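Local coordinates for hypothetical protein PAE2307 (Pyrobaculum aerophilum, PDB 1WVQ) that is of unknown cellular role but carries a stable phosphorylated side chain and probably acts as an adenosine-specific kinase, at residues K7-V13 with L120-E126; A26-V32 with I50-E54; A38-V43 with N98-I103; E69-A74 with V88-R92; I112-T116 with V134-D139. One frame throughout, in Å; residues are numbered along the deposited sequence.

Interaction 1 of 5, residues K7-V13 with L120-E126; sequences KFELIDV and LKVIVAE
V13 and V122 mesh across an antiparallel strand pair in a three-stranded sheet, one backbone ladder presenting two differently shaped faces. The backbones of K7, E9 and I11 exchange paired N-H...O bonds with E126, V124 and V122. On the face of I11, V13, L120, V122 and V124, the CG2 methyl of V13 is a knob lodged between its neighbours, 3.6 Å from CG2 of V122 and 3.9 Å from CD2 of L120. CG1 of I11, folded back beside its backbone N (chi1 -60°), fills the next notch against CG2 of V124 at 4.1 Å. L77 and I81 of helix 68-81 pack onto this relief. Beyond it E9 and E126 approach each other, yet both carboxylates form salt bridges with R132, which probably offsets their like charge.

On the other face, whose low point is A125, the F8 ring comes in obliquely, CE1 of F8 4.0 Å from CB of A125, and meets F8 of the second and third subunits edge-to-face. L10 runs beside I123, CD2 of L10 3.6 Å from CG1 of I123. At the far end the bent K121 chain forms a salt bridge, NZ 2.7 Å from OD1 of D12, 42° out of the carboxylate plane.

Interaction 2 of 5, residues A26-V32 with I50-E54; sequences AHFIKTV and IAFCE
The carbonyl oxygen of F28 takes the backbone N-H of T31 at 3.0 Å, closing a type I beta turn at the entrance to helix 31-40, and at the same time rests 3.4 Å from CE2 of F52 on strand 47-53. OG1 of T31 lies 2.9 Å from this oxygen as well, although its proton has another possible acceptor. Here the turn shapes a socket that the F52 ring occupies.

F52 enters with CG opposite its backbone N (chi1 169°). T31 stands across the ring at about a right angle, its CB above the centre of one face, 3.9 Å from the centroid of the F52 ring in a CH-pi contact. A26 adds its CB at 4.1 Å from CE1 of F52. On the reverse face the backbone N of E54 sits toward the rim. I29 runs beside E54, whose OE1 is engaged by R62 in a salt bridge.

The turn also borders the phosphohistidine site, since the N-H of F28 bonds a phosphoryl oxygen of the modified residue at position 85. Farther into the helix, the contact is purely apolar: CG2 of V32 meets CD1 of I50 at 3.7 Å.

Interaction 3 of 5, residues A38-V43 with N98-I103; sequences ALVTSV and NVLNAI
S42 presses against V99 where the end of helix 31-40 meets helix 96-104, a worked example of how small side chains let the end of one helix and the loop after it come close to another helix. CB of S42 has two neighbours across the contact, CG1 of V99 at 3.5 Å and the carbonyl oxygen of N98 at 3.7 Å. From there OG of S42 swings to the side of its own backbone N (chi1 -76°), passing CG1 of V99, and gives its proton to the carbonyl oxygen of A38, one turn earlier, at 2.6 Å and nearly along the C=O axis. OG of S42 also has CB of A102 4.0 Å away, so the hydroxyl lies between the end of helix 31-40 and helix 96-104. Replacing S42 by an alanine removes the hydroxyl, which would probably leave the A38 carbonyl without this donor and thin the packing against A102.

The methyls of A38 and A102 touch at 4.1 Å, CB to CB. L39 leans in so that CD2 of L39 lies 4.0 Å from CG2 of V99, and it also approaches I103. V43 sets CG2 3.7 Å from CB of N98, whose ND2 bonds T41 O of the fifth subunit.

The chemistry implies a division of labour: the buried hydroxyl is satisfied within its own segment, while mainly apolar contacts join the two.

Interaction 4 of 5, residues E69-A74 with V88-R92; sequences ELRNLA and VIYIR
V88, near the start of strand 87-92, faces A74: CB of A74 lies 3.8 Å from the V88 carbonyl oxygen, and the small alanine lets helix 68-81 settle close to the sheet. Alternate strand residues serve alternate faces, so I89 turns away from this helix. Y90 returns to it. CB of L73 stands over one face of the Y90 ring, 3.8 Å from its centroid and 14° off the normal, a CH-pi contact. CB of A74 packs near CD1 of Y90, and CD2 of L70 against CB of Y90. OH of Y90 bonds P14 O and receives a proton from a water (2.9 Å) that also donates to O of L73 (2.7 Å), bridging ring and helix.

I91 again turns away, and R92 ends the walk with charge. Its CG sits beside the backbone N (chi1 -79°) and the chain then runs extended, carrying the guanidinium side-on to E69: NE and NH2 of R92 grip OE1 of E69 in a salt bridge, at 2.9 and 2.8 Å, with OE1 in the guanidinium plane. NH1 of R92 bonds Q17 O. A leucine in place of R92 would probably leave the E69 carboxylate without this countercharge and Q17 O without this donor.

Helix and strand run nearly antiparallel (153°). Strand 87-92 lies between strands 47-53 and 20-25, with helix 68-81 on one face and helices 31-40 and 96-104 beyond I89 on the other.

Interaction 5 of 5, residues I112-T116 with V134-D139; sequences IFAAT and VVGVVD
F113 meets V134 face-on, ring against branched aliphatic, in the tight half of a contact between strands of two different sheets. CG1 of V134 sits over the F113 ring centre, 3.7 Å from the centroid and 7° off the normal, and CB of V134 lies 3.7 Å from CZ of F113. V137 continues the packing: CG1 of V137 lies 3.9 Å from CB of F113, while CG2 comes to 3.5 Å from the carbonyl oxygen of the same phenylalanine. A114 contributes its methyl to V137 more distantly.

The other half is polar and still buried, with fewer direct side-chain contacts and a water beside them. T116 and D139 approach from opposite directions. OG1 of T116 donates to OD1 of D139 at 2.9 Å on the syn lone pair, and also bonds N118 N. OD2 of D139 lies 2.8 Å from the water, which accepts the N-H of A115 and may donate to this oxygen.

The general lesson is that strands of different sheets can join through side chains alone. The two short segments run almost parallel, their axes 7.1 Å apart, and each carries a classic beta bulge, F113 with A114 opposite I23, and V135 with G136 opposite I123. T116 also packs on the phosphohistidine side chain of the second subunit, which places this polar end of the interface at an intersubunit phosphohistidine site.

In the fold
Two antiparallel sheets organise the five contacts. Interaction 1 lies in the three-stranded sheet, interactions 2 and 4 reach the five-stranded one through its adjacent strands 47-53 and 87-92, and interaction 5, centred about 10 Å from the centre of interaction 1, joins the two sheets. Interaction 3 pairs helices 31-40 and 96-104 and touches interaction 4 where L39 and I103 meet I89; its centre is about 27 Å from that of interaction 1, on the opposite side of the chain's centre. Along the chain, interaction 1 spans interactions 2, 3 and 4, and its segments alternate with those of interaction 5. Interaction 2 borders the phosphohistidine of its own chain, interaction 5 that of the second subunit, consistent with a site built between subunits.

Interaction 1 of 5, residues K7-V13 with L120-E126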
# COMPACT_ATOMS: atom_id res chain seq x y z
N LYS A 7 6.90 31.42 -18.93
CA LYS A 7 7.82 30.97 -19.96
C LYS A 7 8.06 29.46 -19.90
O LYS A 7 8.33 28.92 -18.83
CB LYS A 7 9.16 31.68 -19.84
CG LYS A 7 9.21 33.07 -20.48
CD LYS A 7 8.86 34.20 -19.52
CE LYS A 7 8.99 35.55 -20.23
NZ LYS A 7 8.84 36.73 -19.33
N PHE A 8 7.97 28.79 -21.04
CA PHE A 8 8.19 27.35 -21.12
C PHE A 8 9.58 27.03 -21.65
O PHE A 8 10.02 27.60 -22.64
CB PHE A 8 7.12 26.71 -22.01
CG PHE A 8 5.74 26.83 -21.47
CD1 PHE A 8 5.38 26.17 -20.30
CD2 PHE A 8 4.79 27.63 -22.11
CE1 PHE A 8 4.10 26.29 -19.78
CE2 PHE A 8 3.50 27.76 -21.60
CZ PHE A 8 3.15 27.09 -20.43
N GLU A 9 10.25 26.10 -20.97
CA GLU A 9 11.60 25.64 -21.31
C GLU A 9 11.60 24.13 -21.48
O GLU A 9 10.82 23.42 -20.83
CB GLU A 9 12.56 25.96 -20.17
CG GLU A 9 13.43 27.19 -20.30
CD GLU A 9 14.35 27.36 -19.09
OE1 GLU A 9 15.06 26.40 -18.72
OE2 GLU A 9 14.37 28.46 -18.50
N LEU A 10 12.48 23.63 -22.34
CA LEU A 10 12.62 22.19 -22.56
C LEU A 10 13.99 21.75 -22.07
O LEU A 10 15.01 22.34 -22.42
CB LEU A 10 12.48 21.83 -24.05
CG LEU A 10 11.11 21.91 -24.71
CD1 LEU A 10 11.22 21.37 -26.14
CD2 LEU A 10 10.10 21.10 -23.92
N ILE A 11 14.02 20.70 -21.24
CA ILE A 11 15.28 20.20 -20.71
C ILE A 11 15.53 18.79 -21.23
O ILE A 11 14.71 17.91 -21.03
CB ILE A 11 15.26 20.16 -19.16
CG1 ILE A 11 15.04 21.56 -18.59
CG2 ILE A 11 16.55 19.55 -18.64
CD1 ILE A 11 16.13 22.56 -18.91
N ASP A 12 16.64 18.58 -21.92
CA ASP A 12 16.93 17.26 -22.44
C ASP A 12 17.55 16.43 -21.33
O ASP A 12 18.45 16.90 -20.63
CB ASP A 12 17.90 17.33 -23.62
CG ASP A 12 18.17 15.97 -24.22
OD1 ASP A 12 17.23 15.38 -24.81
OD2 ASP A 12 19.31 15.47 -24.08
N VAL A 13 17.08 15.21 -21.17
CA VAL A 13 17.59 14.33 -20.12
C VAL A 13 18.54 13.28 -20.65
O VAL A 13 18.15 12.41 -21.43
CB VAL A 13 16.42 13.62 -19.40
CG1 VAL A 13 16.97 12.74 -18.27
CG2 VAL A 13 15.43 14.64 -18.85
N LEU A 120 14.31 11.48 -23.46
CA LEU A 120 13.32 12.16 -22.64
C LEU A 120 13.58 13.65 -22.51
O LEU A 120 14.73 14.09 -22.46
CB LEU A 120 13.33 11.51 -21.25
CG LEU A 120 12.54 12.10 -20.08
CD1 LEU A 120 11.05 11.81 -20.23
CD2 LEU A 120 13.06 11.49 -18.79
N LYS A 121 12.50 14.42 -22.46
CA LYS A 121 12.57 15.86 -22.29
C LYS A 121 11.64 16.23 -21.15
O LYS A 121 10.61 15.60 -20.95
CB LYS A 121 12.10 16.59 -23.56
CG LYS A 121 12.84 16.24 -24.83
CD LYS A 121 14.22 16.86 -24.87
CE LYS A 121 14.84 16.72 -26.25
NZ LYS A 121 16.16 17.40 -26.32
N VAL A 122 12.02 17.25 -20.39
CA VAL A 122 11.20 17.72 -19.29
C VAL A 122 10.77 19.13 -19.65
O VAL A 122 11.60 19.94 -20.04
CB VAL A 122 11.98 17.78 -17.96
CG1 VAL A 122 11.09 18.32 -16.85
CG2 VAL A 122 12.50 16.41 -17.59
N ILE A 123 9.47 19.40 -19.55
CA ILE A 123 8.97 20.73 -19.85
C ILE A 123 8.87 21.50 -18.54
O ILE A 123 8.18 21.08 -17.61
CB ILE A 123 7.57 20.69 -20.50
CG1 ILE A 123 7.60 19.80 -21.75
CG2 ILE A 123 7.13 22.11 -20.88
CD1 ILE A 123 6.24 19.58 -22.36
N VAL A 124 9.57 22.62 -18.47
CA VAL A 124 9.57 23.44 -17.27
C VAL A 124 8.96 24.82 -17.51
O VAL A 124 9.13 25.40 -18.58
CB VAL A 124 11.02 23.61 -16.74
CG1 VAL A 124 11.04 24.47 -15.49
CG2 VAL A 124 11.61 22.24 -16.46
N ALA A 125 8.24 25.31 -16.51
CA ALA A 125 7.64 26.63 -16.60
C ALA A 125 8.29 27.54 -15.57
O ALA A 125 8.45 27.16 -14.41
CB ALA A 125 6.14 26.54 -16.34
N GLU A 126 8.69 28.72 -16.02
CA GLU A 126 9.28 29.70 -15.12
C GLU A 126 8.26 30.84 -15.12
O GLU A 126 7.90 31.37 -16.18
CB GLU A 126 10.63 30.19 -15.63
CG GLU A 126 11.35 31.08 -14.62
CD GLU A 126 12.79 31.39 -14.99
OE1 GLU A 126 13.57 30.44 -15.23
OE2 GLU A 126 13.14 32.59 -15.02
O HOH W 1 17.02 12.48 -23.93

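Interaction 2 of 5, residues A26-V32 with I50-E54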
# COMPACT_ATOMS: atom_id res chain seq x y z
N ALA A 26 8.54 15.87 -4.54
CA ALA A 26 8.33 15.51 -3.15
C ALA A 26 8.24 16.79 -2.33
O ALA A 26 7.68 17.79 -2.79
CB ALA A 26 9.48 14.65 -2.65
N HIS A 27 8.77 16.75 -1.12
CA HIS A 27 8.79 17.91 -0.23
C HIS A 27 9.53 17.50 1.03
O HIS A 27 9.60 16.33 1.36
CB HIS A 27 7.37 18.37 0.11
CG HIS A 27 6.69 17.55 1.16
ND1 HIS A 27 6.22 16.28 0.92
CD2 HIS A 27 6.39 17.82 2.45
CE1 HIS A 27 5.65 15.81 2.01
NE2 HIS A 27 5.74 16.72 2.96
N PHE A 28 10.12 18.49 1.71
CA PHE A 28 10.85 18.26 2.95
C PHE A 28 12.22 17.62 2.72
O PHE A 28 12.37 16.67 1.95
CB PHE A 28 10.01 17.41 3.92
CG PHE A 28 10.59 17.31 5.30
CD1 PHE A 28 11.13 18.43 5.94
CD2 PHE A 28 10.55 16.10 5.99
CE1 PHE A 28 11.62 18.33 7.24
CE2 PHE A 28 11.04 16.00 7.29
CZ PHE A 28 11.57 17.11 7.92
N ILE A 29 13.22 18.15 3.42
CA ILE A 29 14.60 17.71 3.31
C ILE A 29 14.82 16.21 3.55
O ILE A 29 15.73 15.62 2.98
CB ILE A 29 15.49 18.55 4.25
CG1 ILE A 29 16.93 18.55 3.75
CG2 ILE A 29 15.41 18.02 5.67
CD1 ILE A 29 17.82 19.57 4.46
N LYS A 30 13.97 15.59 4.37
CA LYS A 30 14.13 14.17 4.65
C LYS A 30 13.96 13.32 3.39
O LYS A 30 14.35 12.15 3.37
CB LYS A 30 13.13 13.74 5.73
CG LYS A 30 13.42 12.36 6.33
CD LYS A 30 12.71 12.15 7.67
CE LYS A 30 11.20 11.98 7.53
NZ LYS A 30 10.85 10.62 7.03
N THR A 31 13.40 13.90 2.33
CA THR A 31 13.21 13.19 1.08
C THR A 31 14.48 12.49 0.59
O THR A 31 14.45 11.33 0.16
CB THR A 31 12.73 14.15 -0.04
OG1 THR A 31 11.40 14.60 0.24
CG2 THR A 31 12.74 13.46 -1.40
N VAL A 32 15.61 13.20 0.64
CA VAL A 32 16.85 12.62 0.15
C VAL A 32 17.25 11.34 0.89
O VAL A 32 17.69 10.38 0.26
CB VAL A 32 18.01 13.66 0.20
CG1 VAL A 32 18.43 13.92 1.63
CG2 VAL A 32 19.19 13.16 -0.63
N ILE A 50 21.00 9.93 -6.35
CA ILE A 50 19.72 10.59 -6.10
C ILE A 50 19.98 12.04 -5.68
O ILE A 50 20.86 12.31 -4.87
CB ILE A 50 18.88 9.83 -5.01
CG1 ILE A 50 17.55 10.57 -4.75
CG2 ILE A 50 19.69 9.64 -3.74
CD1 ILE A 50 17.61 11.66 -3.68
N ALA A 51 19.24 12.95 -6.29
CA ALA A 51 19.37 14.37 -5.99
C ALA A 51 17.98 14.96 -5.77
O ALA A 51 17.03 14.58 -6.45
CB ALA A 51 20.09 15.09 -7.12
N PHE A 52 17.88 15.89 -4.82
CA PHE A 52 16.60 16.52 -4.48
C PHE A 52 16.75 18.03 -4.37
O PHE A 52 17.68 18.52 -3.72
CB PHE A 52 16.10 15.94 -3.15
CG PHE A 52 14.94 16.69 -2.55
CD1 PHE A 52 13.69 16.67 -3.16
CD2 PHE A 52 15.08 17.37 -1.35
CE1 PHE A 52 12.60 17.32 -2.58
CE2 PHE A 52 14.00 18.02 -0.76
CZ PHE A 52 12.76 18.00 -1.37
N CYS A 53 15.84 18.76 -4.99
CA CYS A 53 15.87 20.22 -4.95
C CYS A 53 15.15 20.80 -3.74
O CYS A 53 13.93 20.94 -3.75
CB CYS A 53 15.25 20.80 -6.22
SG CYS A 53 16.20 20.51 -7.72
N GLU A 54 15.90 21.12 -2.69
CA GLU A 54 15.34 21.72 -1.50
C GLU A 54 14.81 23.07 -1.98
O GLU A 54 15.55 23.86 -2.57
CB GLU A 54 16.44 21.90 -0.45
CG GLU A 54 16.04 22.72 0.76
CD GLU A 54 17.17 22.87 1.76
OE1 GLU A 54 18.34 22.96 1.33
OE2 GLU A 54 16.89 22.91 2.97

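Interaction 3 of 5, residues A38-V43 with N98-I103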
# COMPACT_ATOMS: atom_id res chain seq x y z
N ALA A 38 14.97 3.74 0.26
CA ALA A 38 14.06 2.99 -0.60
C ALA A 38 14.84 2.24 -1.67
O ALA A 38 14.53 1.10 -2.00
CB ALA A 38 13.06 3.95 -1.25
N LEU A 39 15.88 2.88 -2.20
CA LEU A 39 16.69 2.27 -3.23
C LEU A 39 17.61 1.16 -2.72
O LEU A 39 17.56 0.04 -3.21
CB LEU A 39 17.52 3.34 -3.96
CG LEU A 39 16.69 4.38 -4.71
CD1 LEU A 39 17.58 5.55 -5.12
CD2 LEU A 39 16.04 3.76 -5.94
N VAL A 40 18.43 1.46 -1.71
CA VAL A 40 19.36 0.47 -1.18
C VAL A 40 18.72 -0.77 -0.57
O VAL A 40 19.33 -1.84 -0.56
CB VAL A 40 20.35 1.08 -0.14
CG1 VAL A 40 21.06 2.27 -0.73
CG2 VAL A 40 19.61 1.48 1.14
N THR A 41 17.50 -0.64 -0.06
CA THR A 41 16.83 -1.78 0.56
C THR A 41 15.95 -2.56 -0.42
O THR A 41 15.34 -3.56 -0.06
CB THR A 41 15.95 -1.34 1.76
OG1 THR A 41 14.94 -0.43 1.31
CG2 THR A 41 16.80 -0.66 2.82
N SER A 42 15.91 -2.10 -1.67
CA SER A 42 15.10 -2.76 -2.68
C SER A 42 15.84 -3.83 -3.47
O SER A 42 15.28 -4.88 -3.74
CB SER A 42 14.54 -1.74 -3.69
OG SER A 42 13.46 -1.01 -3.14
N VAL A 43 17.09 -3.55 -3.83
CA VAL A 43 17.91 -4.47 -4.63
C VAL A 43 19.34 -4.52 -4.09
O VAL A 43 19.98 -3.49 -3.93
CB VAL A 43 17.96 -4.02 -6.11
CG1 VAL A 43 18.83 -4.96 -6.92
CG2 VAL A 43 16.55 -3.95 -6.69
N ASN A 98 11.68 -2.54 -10.04
CA ASN A 98 12.23 -3.14 -8.83
C ASN A 98 12.16 -2.19 -7.64
O ASN A 98 12.24 -2.63 -6.49
CB ASN A 98 13.71 -3.53 -9.00
CG ASN A 98 13.95 -4.53 -10.11
OD1 ASN A 98 14.94 -4.46 -10.84
ND2 ASN A 98 13.01 -5.47 -10.26
N VAL A 99 12.01 -0.89 -7.90
CA VAL A 99 12.00 0.10 -6.82
C VAL A 99 10.86 1.11 -6.79
O VAL A 99 10.69 1.82 -5.80
CB VAL A 99 13.32 0.93 -6.84
CG1 VAL A 99 14.53 0.01 -6.74
CG2 VAL A 99 13.40 1.75 -8.13
N LEU A 100 10.05 1.16 -7.84
CA LEU A 100 8.99 2.16 -7.89
C LEU A 100 7.93 2.15 -6.80
O LEU A 100 7.55 3.21 -6.31
CB LEU A 100 8.32 2.15 -9.27
CG LEU A 100 9.08 2.90 -10.37
CD1 LEU A 100 8.50 2.59 -11.73
CD2 LEU A 100 9.03 4.40 -10.09
N ASN A 101 7.43 0.99 -6.39
CA ASN A 101 6.40 1.02 -5.35
C ASN A 101 6.95 1.53 -4.02
O ASN A 101 6.24 2.20 -3.26
CB ASN A 101 5.74 -0.35 -5.22
CG ASN A 101 4.75 -0.62 -6.34
OD1 ASN A 101 4.54 0.21 -7.22
ND2 ASN A 101 4.14 -1.80 -6.31
N ALA A 102 8.21 1.24 -3.73
CA ALA A 102 8.82 1.73 -2.50
C ALA A 102 8.88 3.26 -2.60
O ALA A 102 8.59 3.97 -1.64
CB ALA A 102 10.21 1.14 -2.33
N ILE A 103 9.24 3.76 -3.77
CA ILE A 103 9.31 5.20 -3.96
C ILE A 103 7.94 5.86 -3.80
O ILE A 103 7.82 6.90 -3.16
CB ILE A 103 9.90 5.54 -5.33
CG1 ILE A 103 11.37 5.10 -5.36
CG2 ILE A 103 9.78 7.03 -5.62
CD1 ILE A 103 12.00 5.17 -6.74

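Interaction 4 of 5, residues E69-A74 with V88-R92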
# COMPACT_ATOMS: atom_id res chain seq x y z
N GLU A 69 29.30 8.49 -10.89
CA GLU A 69 28.81 8.86 -12.21
C GLU A 69 27.32 9.18 -12.10
O GLU A 69 26.85 10.21 -12.58
CB GLU A 69 29.02 7.70 -13.19
CG GLU A 69 28.40 7.91 -14.56
CD GLU A 69 28.30 6.61 -15.34
OE1 GLU A 69 27.53 5.71 -14.91
OE2 GLU A 69 28.98 6.48 -16.38
N LEU A 70 26.59 8.28 -11.45
CA LEU A 70 25.15 8.47 -11.28
C LEU A 70 24.82 9.65 -10.38
O LEU A 70 23.80 10.33 -10.58
CB LEU A 70 24.53 7.17 -10.76
CG LEU A 70 24.82 5.96 -11.66
CD1 LEU A 70 24.15 4.72 -11.09
CD2 LEU A 70 24.34 6.23 -13.08
N ARG A 71 25.66 9.90 -9.38
CA ARG A 71 25.43 11.02 -8.48
C ARG A 71 25.46 12.31 -9.29
O ARG A 71 24.57 13.15 -9.17
CB ARG A 71 26.51 11.09 -7.38
CG ARG A 71 26.35 12.26 -6.41
CD ARG A 71 27.66 12.63 -5.71
NE ARG A 71 28.17 11.57 -4.85
CZ ARG A 71 27.68 11.26 -3.65
NH1 ARG A 71 26.65 11.94 -3.15
NH2 ARG A 71 28.21 10.26 -2.96
N ASN A 72 26.49 12.46 -10.12
CA ASN A 72 26.63 13.68 -10.92
C ASN A 72 25.55 13.85 -11.98
O ASN A 72 25.16 14.98 -12.29
CB ASN A 72 28.02 13.74 -11.54
CG ASN A 72 29.10 13.92 -10.49
OD1 ASN A 72 28.93 14.70 -9.55
ND2 ASN A 72 30.21 13.20 -10.65
N LEU A 73 25.06 12.75 -12.52
CA LEU A 73 24.00 12.81 -13.52
C LEU A 73 22.75 13.34 -12.83
O LEU A 73 22.04 14.19 -13.37
CB LEU A 73 23.74 11.42 -14.11
CG LEU A 73 24.66 11.04 -15.28
CD1 LEU A 73 24.55 9.56 -15.55
CD2 LEU A 73 24.29 11.85 -16.51
N ALA A 74 22.48 12.84 -11.63
CA ALA A 74 21.30 13.28 -10.88
C ALA A 74 21.40 14.75 -10.48
O ALA A 74 20.45 15.51 -10.63
CB ALA A 74 21.12 12.41 -9.63
N VAL A 88 15.52 13.61 -8.68
CA VAL A 88 15.99 12.83 -9.82
C VAL A 88 16.77 11.62 -9.33
O VAL A 88 17.59 11.74 -8.42
CB VAL A 88 16.93 13.66 -10.74
CG1 VAL A 88 17.46 12.79 -11.88
CG2 VAL A 88 16.19 14.87 -11.30
N ILE A 89 16.50 10.47 -9.92
CA ILE A 89 17.17 9.23 -9.56
C ILE A 89 17.69 8.55 -10.82
O ILE A 89 16.96 8.42 -11.79
CB ILE A 89 16.21 8.23 -8.87
CG1 ILE A 89 15.69 8.80 -7.55
CG2 ILE A 89 16.94 6.90 -8.62
CD1 ILE A 89 14.54 8.00 -6.96
N TYR A 90 18.96 8.16 -10.80
CA TYR A 90 19.55 7.41 -11.91
C TYR A 90 19.96 6.08 -11.30
O TYR A 90 20.61 6.04 -10.24
CB TYR A 90 20.78 8.12 -12.50
CG TYR A 90 20.47 9.17 -13.55
CD1 TYR A 90 20.25 10.50 -13.19
CD2 TYR A 90 20.43 8.84 -14.91
CE1 TYR A 90 20.01 11.48 -14.15
CE2 TYR A 90 20.19 9.82 -15.88
CZ TYR A 90 19.99 11.14 -15.49
OH TYR A 90 19.81 12.12 -16.45
N ILE A 91 19.58 4.98 -11.95
CA ILE A 91 19.91 3.66 -11.45
C ILE A 91 20.51 2.71 -12.49
O ILE A 91 20.17 2.76 -13.67
CB ILE A 91 18.67 2.92 -10.87
CG1 ILE A 91 17.50 3.00 -11.86
CG2 ILE A 91 18.31 3.49 -9.51
CD1 ILE A 91 16.34 2.11 -11.49
N ARG A 92 21.40 1.86 -12.00
CA ARG A 92 22.06 0.82 -12.78
C ARG A 92 21.93 -0.45 -11.93
O ARG A 92 21.81 -0.37 -10.70
CB ARG A 92 23.56 1.11 -12.97
CG ARG A 92 23.92 2.12 -14.04
CD ARG A 92 25.45 2.24 -14.11
NE ARG A 92 25.90 3.30 -15.01
CZ ARG A 92 25.91 3.22 -16.34
NH1 ARG A 92 25.49 2.12 -16.96
NH2 ARG A 92 26.35 4.25 -17.05
O HOH W 2 21.65 14.30 -16.06

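Interaction 5 of 5, residues I112-T116 with V134-D139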
# COMPACT_ATOMS: atom_id res chain seq x y z
N ILE A 112 5.44 11.29 -9.53
CA ILE A 112 6.52 10.64 -10.26
C ILE A 112 6.20 10.99 -11.71
O ILE A 112 5.23 10.48 -12.27
CB ILE A 112 6.54 9.11 -10.07
CG1 ILE A 112 6.84 8.77 -8.61
CG2 ILE A 112 7.59 8.49 -11.00
CD1 ILE A 112 6.90 7.28 -8.32
N PHE A 113 7.00 11.87 -12.30
CA PHE A 113 6.79 12.33 -13.68
C PHE A 113 7.19 11.33 -14.75
O PHE A 113 6.60 11.29 -15.83
CB PHE A 113 7.57 13.63 -13.92
CG PHE A 113 7.16 14.77 -13.02
CD1 PHE A 113 5.89 15.33 -13.11
CD2 PHE A 113 8.05 15.29 -12.08
CE1 PHE A 113 5.51 16.39 -12.29
CE2 PHE A 113 7.68 16.36 -11.26
CZ PHE A 113 6.40 16.91 -11.37
N ALA A 114 8.20 10.52 -14.46
CA ALA A 114 8.66 9.55 -15.43
C ALA A 114 9.61 8.51 -14.85
O ALA A 114 10.33 8.77 -13.89
CB ALA A 114 9.36 10.27 -16.58
N ALA A 115 9.59 7.33 -15.46
CA ALA A 115 10.46 6.22 -15.12
C ALA A 115 10.74 5.68 -16.51
O ALA A 115 9.85 5.10 -17.14
CB ALA A 115 9.73 5.18 -14.27
N THR A 116 11.95 5.87 -17.01
CA THR A 116 12.24 5.44 -18.37
C THR A 116 13.72 5.37 -18.70
O THR A 116 14.58 5.81 -17.93
CB THR A 116 11.56 6.42 -19.35
OG1 THR A 116 11.61 5.91 -20.69
CG2 THR A 116 12.27 7.78 -19.31
N VAL A 134 7.54 21.87 -12.92
CA VAL A 134 7.46 20.93 -14.02
C VAL A 134 6.05 20.86 -14.60
O VAL A 134 5.09 20.57 -13.89
CB VAL A 134 7.88 19.51 -13.56
CG1 VAL A 134 7.64 18.50 -14.68
CG2 VAL A 134 9.34 19.51 -13.15
N VAL A 135 5.94 21.13 -15.89
CA VAL A 135 4.66 21.09 -16.59
C VAL A 135 4.36 19.65 -17.01
O VAL A 135 3.23 19.18 -16.90
CB VAL A 135 4.67 21.99 -17.85
CG1 VAL A 135 3.41 21.74 -18.69
CG2 VAL A 135 4.76 23.45 -17.44
N GLY A 136 5.38 18.96 -17.49
CA GLY A 136 5.21 17.59 -17.92
C GLY A 136 6.49 17.05 -18.51
O GLY A 136 7.55 17.65 -18.37
N VAL A 137 6.39 15.90 -19.17
CA VAL A 137 7.54 15.28 -19.79
C VAL A 137 7.16 14.72 -21.16
O VAL A 137 5.99 14.52 -21.46
CB VAL A 137 8.08 14.09 -18.95
CG1 VAL A 137 8.51 14.57 -17.58
CG2 VAL A 137 7.01 13.01 -18.83
N VAL A 138 8.18 14.51 -21.98
CA VAL A 138 8.00 13.93 -23.30
C VAL A 138 8.84 12.65 -23.22
O VAL A 138 10.06 12.68 -23.39
CB VAL A 138 8.54 14.85 -24.41
CG1 VAL A 138 8.35 14.19 -25.76
CG2 VAL A 138 7.81 16.19 -24.36
N ASP A 139 8.16 11.55 -22.93
CA ASP A 139 8.79 10.24 -22.76
C ASP A 139 8.79 9.46 -24.06
O ASP A 139 7.76 8.94 -24.48
CB ASP A 139 8.03 9.46 -21.68
CG ASP A 139 8.77 8.24 -21.18
OD1 ASP A 139 9.73 7.79 -21.85
OD2 ASP A 139 8.38 7.71 -20.12
O HOH W 3 7.23 7.31 -17.65